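Local coordinates for protein metazoan TIR-STING fusion (Crassostrea gigas, PDB 6WT6) that is of unspecified function but joins a TIR domain to a STING ligand-binding domain in a single animal polypeptide, at residues L195-T198 against V199-W202; D340-P343 against R344-N348; I350-Q353 against L354-E357. One frame throughout, in Å; residues are numbered along the deposited sequence.

Contact 1 (L195-T198 against V199-W202)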
loop_
_atom_site.group_PDB
_atom_site.type_symbol
_atom_site.label_atom_id
_atom_site.label_comp_id
_atom_site.label_asym_id
_atom_site.label_seq_id
_atom_site.Cartn_x
_atom_site.Cartn_y
_atom_site.Cartn_z
ATOM N N LEU A 195 1.039 -24.519 8.924
ATOM C CA LEU A 195 1.513 -25.138 7.687
ATOM C C LEU A 195 2.658 -26.113 7.946
ATOM O O LEU A 195 2.740 -27.164 7.296
ATOM C CB LEU A 195 1.931 -24.056 6.691
ATOM C CG LEU A 195 2.468 -24.452 5.314
ATOM C CD1 LEU A 195 1.998 -23.453 4.270
ATOM C CD2 LEU A 195 3.988 -24.503 5.331
ATOM N N ASP A 196 3.550 -25.789 8.892
ATOM C CA ASP A 196 4.663 -26.683 9.199
ATOM C C ASP A 196 4.179 -28.060 9.640
ATOM O O ASP A 196 4.834 -29.069 9.354
ATOM C CB ASP A 196 5.557 -26.065 10.276
ATOM C CG ASP A 196 4.841 -25.886 11.609
ATOM O OD1 ASP A 196 3.605 -25.688 11.614
ATOM O OD2 ASP A 196 5.522 -25.941 12.657
ATOM N N LYS A 197 3.038 -28.126 10.329
ATOM C CA LYS A 197 2.448 -29.420 10.657
ATOM C C LYS A 197 1.981 -30.142 9.401
ATOM O O LYS A 197 2.207 -31.347 9.246
ATOM C CB LYS A 197 1.284 -29.238 11.631
ATOM C CG LYS A 197 1.665 -28.623 12.963
ATOM C CD LYS A 197 0.449 -28.470 13.855
ATOM C CE LYS A 197 0.815 -27.797 15.166
ATOM N NZ LYS A 197 1.889 -28.532 15.888
ATOM N N THR A 198 1.323 -29.421 8.492
ATOM C CA THR A 198 0.851 -30.039 7.258
ATOM C C THR A 198 2.013 -30.581 6.438
ATOM O O THR A 198 1.926 -31.673 5.864
ATOM C CB THR A 198 0.043 -29.026 6.446
ATOM O OG1 THR A 198 -0.972 -28.451 7.282
ATOM C CG2 THR A 198 -0.621 -29.695 5.253
ATOM N N VAL A 199 3.118 -29.831 6.386
ATOM C CA VAL A 199 4.274 -30.236 5.592
ATOM C C VAL A 199 4.913 -31.486 6.179
ATOM O O VAL A 199 5.247 -32.432 5.453
ATOM C CB VAL A 199 5.281 -29.076 5.491
ATOM C CG1 VAL A 199 6.600 -29.553 4.904
ATOM C CG2 VAL A 199 4.702 -27.957 4.652
ATOM N N ARG A 200 5.090 -31.514 7.502
ATOM C CA ARG A 200 5.701 -32.676 8.137
ATOM C C ARG A 200 4.856 -33.927 7.952
ATOM O O ARG A 200 5.404 -35.028 7.822
ATOM C CB ARG A 200 5.935 -32.407 9.623
ATOM C CG ARG A 200 6.992 -31.351 9.891
ATOM C CD ARG A 200 7.458 -31.387 11.332
ATOM N NE ARG A 200 6.360 -31.179 12.271
ATOM C CZ ARG A 200 6.031 -30.003 12.797
ATOM N NH1 ARG A 200 6.716 -28.912 12.481
ATOM N NH2 ARG A 200 5.015 -29.920 13.645
ATOM N N GLN A 201 3.529 -33.787 7.935
ATOM C CA GLN A 201 2.682 -34.946 7.677
ATOM C C GLN A 201 2.865 -35.445 6.250
ATOM O O GLN A 201 2.972 -36.655 6.016
ATOM C CB GLN A 201 1.216 -34.610 7.943
ATOM C CG GLN A 201 0.267 -35.733 7.562
ATOM C CD GLN A 201 -1.183 -35.398 7.848
ATOM O OE1 GLN A 201 -1.547 -35.068 8.979
ATOM N NE2 GLN A 201 -2.024 -35.484 6.822
ATOM N N TRP A 202 2.904 -34.527 5.282
ATOM C CA TRP A 202 3.157 -34.924 3.900
ATOM C C TRP A 202 4.549 -35.526 3.763
ATOM O O TRP A 202 4.732 -36.564 3.116
ATOM C CB TRP A 202 2.994 -33.722 2.965
ATOM C CG TRP A 202 2.970 -34.091 1.503
ATOM C CD1 TRP A 202 1.863 -34.239 0.715
ATOM C CD2 TRP A 202 4.098 -34.368 0.662
ATOM N NE1 TRP A 202 2.234 -34.587 -0.561
ATOM C CE2 TRP A 202 3.599 -34.672 -0.621
ATOM C CE3 TRP A 202 5.482 -34.385 0.868
ATOM C CZ2 TRP A 202 4.437 -34.988 -1.693
ATOM C CZ3 TRP A 202 6.312 -34.700 -0.199
ATOM C CH2 TRP A 202 5.785 -34.998 -1.461
#
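The last turns of the long helix 176-204, in the STING ligand-binding domain, bring D196 and R200 together one helical turn apart in an i to i+4 salt bridge. R200 NH1 approaches D196 OD2 at 3.2 Å, with an N-H...O angle of 150°. The approach comes from above the carboxylate plane, and the two flat groups stand 84° apart, so a single N-H makes the bridge where a coplanar pair could have used two. R200 turns back along the helix through its bend at chi3 (-59°), which lays one guanidinium face over D196 O and K197 CA. On the buried side L195 CD2 meets V199 CG2 at 3.6 Å; V199 continues this apolar surface onto M212 of strand 212-221 and L243 of strand 238-243. The backbone repeats i to i+4 bonds, the shortest from V199 N to L195 O at 2.8 Å. K197 runs beside R200 with its NZ 4.1 Å from R200 NH2. The D196 carboxylate probably offsets part of the positive charge gathered by K197 and R200, while E214, a long and weak ion-pair partner of R200 NH1, probably adds a second negative influence.

Contact 2 (D340-P343 against R344-N348)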
loop_
_atom_site.group_PDB
_atom_site.type_symbol
_atom_site.label_atom_id
_atom_site.label_comp_id
_atom_site.label_asym_id
_atom_site.label_seq_id
_atom_site.Cartn_x
_atom_site.Cartn_y
_atom_site.Cartn_z
ATOM N N ASP A 340 19.918 -25.995 -15.101
ATOM C CA ASP A 340 20.563 -26.230 -13.817
ATOM C C ASP A 340 20.429 -25.057 -12.861
ATOM O O ASP A 340 20.603 -25.239 -11.651
ATOM C CB ASP A 340 22.051 -26.521 -14.010
ATOM C CG ASP A 340 22.295 -27.768 -14.819
ATOM O OD1 ASP A 340 21.331 -28.527 -15.041
ATOM O OD2 ASP A 340 23.454 -27.985 -15.241
ATOM N N ALA A 341 20.137 -23.862 -13.375
ATOM C CA ALA A 341 20.267 -22.651 -12.571
ATOM C C ALA A 341 19.234 -22.616 -11.450
ATOM O O ALA A 341 19.586 -22.505 -10.270
ATOM C CB ALA A 341 20.153 -21.420 -13.471
ATOM N N MET A 342 17.953 -22.700 -11.798
ATOM C CA MET A 342 16.908 -22.609 -10.782
ATOM C C MET A 342 16.913 -23.839 -9.875
ATOM O O MET A 342 16.784 -23.689 -8.654
ATOM C CB MET A 342 15.530 -22.411 -11.423
ATOM C CG MET A 342 14.405 -22.225 -10.420
ATOM S SD MET A 342 14.516 -20.650 -9.553
ATOM C CE MET A 342 14.504 -19.531 -10.946
ATOM N N PRO A 343 17.050 -25.063 -10.405
ATOM C CA PRO A 343 17.215 -26.216 -9.502
ATOM C C PRO A 343 18.352 -26.076 -8.500
ATOM O O PRO A 343 18.182 -26.449 -7.332
ATOM C CB PRO A 343 17.455 -27.376 -10.476
ATOM C CG PRO A 343 16.647 -27.009 -11.654
ATOM C CD PRO A 343 16.810 -25.515 -11.792
ATOM N N ARG A 344 19.510 -25.555 -8.917
ATOM C CA ARG A 344 20.628 -25.434 -7.986
ATOM C C ARG A 344 20.362 -24.374 -6.926
ATOM O O ARG A 344 20.805 -24.517 -5.780
ATOM C CB ARG A 344 21.921 -25.119 -8.737
ATOM C CG ARG A 344 23.149 -25.050 -7.839
ATOM C CD ARG A 344 24.440 -25.024 -8.644
ATOM N NE ARG A 344 24.636 -26.251 -9.412
ATOM C CZ ARG A 344 24.430 -26.355 -10.721
ATOM N NH1 ARG A 344 24.023 -25.302 -11.418
ATOM N NH2 ARG A 344 24.633 -27.514 -11.335
ATOM N N LEU A 345 19.646 -23.310 -7.286
ATOM C CA LEU A 345 19.302 -22.289 -6.306
ATOM C C LEU A 345 18.371 -22.847 -5.235
ATOM O O LEU A 345 18.572 -22.609 -4.038
ATOM C CB LEU A 345 18.665 -21.093 -7.009
ATOM C CG LEU A 345 17.987 -20.095 -6.070
ATOM C CD1 LEU A 345 19.016 -19.441 -5.161
ATOM C CD2 LEU A 345 17.217 -19.056 -6.865
ATOM N N ILE A 346 17.352 -23.605 -5.647
ATOM C CA ILE A 346 16.369 -24.118 -4.694
ATOM C C ILE A 346 16.998 -25.169 -3.783
ATOM O O ILE A 346 16.757 -25.174 -2.569
ATOM C CB ILE A 346 15.141 -24.675 -5.435
ATOM C CG1 ILE A 346 14.473 -23.579 -6.268
ATOM C CG2 ILE A 346 14.146 -25.263 -4.443
ATOM C CD1 ILE A 346 13.294 -24.069 -7.097
ATOM N N CYS A 347 17.803 -26.076 -4.349
ATOM C CA CYS A 347 18.504 -27.066 -3.531
ATOM C C CYS A 347 19.382 -26.396 -2.487
ATOM O O CYS A 347 19.490 -26.875 -1.353
ATOM C CB CYS A 347 19.353 -27.986 -4.410
ATOM S SG CYS A 347 18.440 -29.250 -5.300
ATOM N N ASN A 348 20.023 -25.288 -2.852
ATOM C CA ASN A 348 20.811 -24.550 -1.875
ATOM C C ASN A 348 19.933 -24.015 -0.750
ATOM O O ASN A 348 20.311 -24.081 0.424
ATOM C CB ASN A 348 21.564 -23.411 -2.558
ATOM C CG ASN A 348 22.971 -23.802 -2.962
ATOM O OD1 ASN A 348 23.869 -23.868 -2.121
ATOM N ND2 ASN A 348 23.175 -24.047 -4.250
#
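R344 reaches back across the side chain of D340, the NH1/NH2 end of its guanidinium meeting D340 CB, with NH1 3.5 Å and NH2 3.8 Å from that carbon. The overlap is with the methylene rather than with the acid: the nearest charged atoms, D340 OD2 and R344 NH2, remain 4.1 Å apart, beyond a salt bridge, and the carboxylate and guanidinium planes stand 86° to each other. R344 NH1 is also 3.4 Å from D340 O, but at an angle too poor for a hydrogen bond. R344 leaves the backbone with CG anti to N (chi1 -177°), and the bend at chi3 then carries the guanidinium back toward D340. D268 is a further acidic neighbour of R344 NH2, in a long, weak ion pair.

A341 to N348 lie in the N-terminal turns of helix 341-356 of the STING ligand-binding domain. Here the i to i+4 bonds run from R344 N to D340 O through C347 N to P343 O, the latter at 3.0 Å. P343 has no amide hydrogen to give, a restriction readily accommodated in a first turn, where amides lack a carbonyl one turn earlier.

On the inward side M342 is bent at chi2 and chi3, and its two apolar contacts differ in geometry. M342 SD lies alongside L345 CD2 at 4.1 Å, both chains pointing the same way, whereas the I346 side chain crosses that of M342 at a slant, CD1 4.0 Å from M342 CG. Y332 of strand 327-332 packs against both M342 and L345, while V265 of strand 260-266 takes P343 and C347. Farther along, R344 O accepts N348 N and, from the opposite face of its plane, N348 ND2 at 2.9 Å.

Contact 3 (I350-Q353 against L354-E357)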
loop_
_atom_site.group_PDB
_atom_site.type_symbol
_atom_site.label_atom_id
_atom_site.label_comp_id
_atom_site.label_asym_id
_atom_site.label_seq_id
_atom_site.Cartn_x
_atom_site.Cartn_y
_atom_site.Cartn_z
ATOM N N ILE A 350 16.898 -25.156 0.214
ATOM C CA ILE A 350 16.320 -26.255 0.982
ATOM C C ILE A 350 17.328 -26.791 1.990
ATOM O O ILE A 350 16.994 -27.037 3.156
ATOM C CB ILE A 350 15.826 -27.366 0.037
ATOM C CG1 ILE A 350 14.650 -26.874 -0.810
ATOM C CG2 ILE A 350 15.436 -28.607 0.828
ATOM C CD1 ILE A 350 14.149 -27.904 -1.793
ATOM N N LYS A 351 18.578 -26.979 1.558
ATOM C CA LYS A 351 19.605 -27.493 2.458
ATOM C C LYS A 351 19.926 -26.492 3.561
ATOM O O LYS A 351 20.179 -26.882 4.706
ATOM C CB LYS A 351 20.862 -27.849 1.664
ATOM C CG LYS A 351 20.670 -29.008 0.698
ATOM C CD LYS A 351 21.907 -29.247 -0.153
ATOM C CE LYS A 351 21.706 -30.435 -1.080
ATOM N NZ LYS A 351 22.914 -30.724 -1.903
ATOM N N ASN A 352 19.913 -25.196 3.238
ATOM C CA ASN A 352 20.153 -24.178 4.254
ATOM C C ASN A 352 19.073 -24.207 5.329
ATOM O O ASN A 352 19.367 -24.067 6.523
ATOM C CB ASN A 352 20.226 -22.800 3.596
ATOM C CG ASN A 352 20.572 -21.701 4.578
ATOM O OD1 ASN A 352 21.617 -21.740 5.225
ATOM N ND2 ASN A 352 19.707 -20.698 4.674
ATOM N N GLN A 353 17.815 -24.397 4.926
ATOM C CA GLN A 353 16.732 -24.414 5.899
ATOM C C GLN A 353 16.737 -25.693 6.727
ATOM O O GLN A 353 16.342 -25.668 7.898
ATOM C CB GLN A 353 15.390 -24.232 5.191
ATOM C CG GLN A 353 15.239 -22.880 4.521
ATOM C CD GLN A 353 15.464 -21.728 5.481
ATOM O OE1 GLN A 353 15.022 -21.765 6.634
ATOM N NE2 GLN A 353 16.161 -20.697 5.014
ATOM N N LEU A 354 17.181 -26.812 6.147
ATOM C CA LEU A 354 17.266 -28.051 6.914
ATOM C C LEU A 354 18.323 -27.959 8.006
ATOM O O LEU A 354 18.164 -28.564 9.073
ATOM C CB LEU A 354 17.552 -29.231 5.986
ATOM C CG LEU A 354 16.387 -29.722 5.123
ATOM C CD1 LEU A 354 16.876 -30.646 4.021
ATOM C CD2 LEU A 354 15.357 -30.437 5.981
ATOM N N ARG A 355 19.404 -27.211 7.761
ATOM C CA ARG A 355 20.400 -26.969 8.800
ATOM C C ARG A 355 19.781 -26.260 9.998
ATOM O O ARG A 355 19.984 -26.664 11.148
ATOM C CB ARG A 355 21.556 -26.143 8.234
ATOM C CG ARG A 355 22.834 -26.922 7.987
ATOM C CD ARG A 355 23.923 -26.028 7.398
ATOM N NE ARG A 355 23.550 -25.499 6.088
ATOM C CZ ARG A 355 23.723 -26.152 4.943
ATOM N NH1 ARG A 355 24.265 -27.363 4.945
ATOM N NH2 ARG A 355 23.353 -25.599 3.797
ATOM N N LYS A 356 19.020 -25.193 9.742
ATOM C CA LYS A 356 18.443 -24.413 10.832
ATOM C C LYS A 356 17.391 -25.202 11.599
ATOM O O LYS A 356 17.227 -25.001 12.808
ATOM C CB LYS A 356 17.846 -23.121 10.281
ATOM C CG LYS A 356 18.853 -22.241 9.562
ATOM C CD LYS A 356 18.168 -21.067 8.888
ATOM C CE LYS A 356 19.181 -20.117 8.278
ATOM N NZ LYS A 356 20.028 -19.486 9.326
ATOM N N GLU A 357 16.677 -26.100 10.925
ATOM C CA GLU A 357 15.676 -26.947 11.560
ATOM C C GLU A 357 16.275 -28.208 12.178
ATOM O O GLU A 357 15.536 -29.159 12.462
ATOM C CB GLU A 357 14.590 -27.316 10.545
ATOM C CG GLU A 357 13.914 -26.107 9.922
ATOM C CD GLU A 357 13.196 -26.429 8.625
ATOM O OE1 GLU A 357 12.865 -27.611 8.391
ATOM O OE2 GLU A 357 12.966 -25.491 7.834
#
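One face of the R355 guanidinium is occupied by K351 O, which sits 3.5 Å above the plane and is displaced toward the rim; N352 N approaches the same group obliquely, 3.5 Å from R355 NH2. The bend at chi3 (-63°) returns the group over the preceding turn, and K351 O, also the acceptor for R355 N, would probably gain some electrostatic stabilisation from the positive group facing it. K351 itself extends away, its NZ in a salt bridge with D267.

The N352 amide crosses the aliphatic part of K356 obliquely, ND2 to CE at 3.7 Å. Q353 OE1 lies 3.9 Å from K356 CD, but its polar partner is K215 NZ. This is the C-terminal end of helix 341-356, where i to i+4 bonding runs out: K356 N reaches N352 O weakly at 3.4 Å, and E357 N still bonds Q353 O although E357 has left helical backbone angles.

E357 turns its side chain back along the helix, bringing OE2 3.4 Å from Q353 O, two acceptors whose proximity the K215 ammonium probably offsets. Its carboxylate is held by strand 212-221: OE2 takes K215 NZ and S213 OG, OE1 the backbone N of E214. On the same broad flank the I350 and L354 side chains lie alongside each other, I350 CG2 and L354 CD1 4.1 Å apart, both touching Y273 of strand 272-279.

How the contacts relate
All three contacts belong to the STING ligand-binding domain and lie on the same side of the chain's centre. Contacts 2 and 3 divide one helix, 341-356, between its first and last turns, with centres 14 Å apart; their segments adjoin along the helix, with no other touch between them. Contact 1 sits on the separate helix 176-204, its centre 16 Å from that of contact 3 and 23 Å from that of contact 2. Its nearest atoms are about 7 Å from contact 3, and strand 212-221 mediates: E214 pairs weakly with R200 through its side chain while its backbone N binds E357. Contact 2 instead meets strands 260-266 and 327-332 of the same mixed sheet.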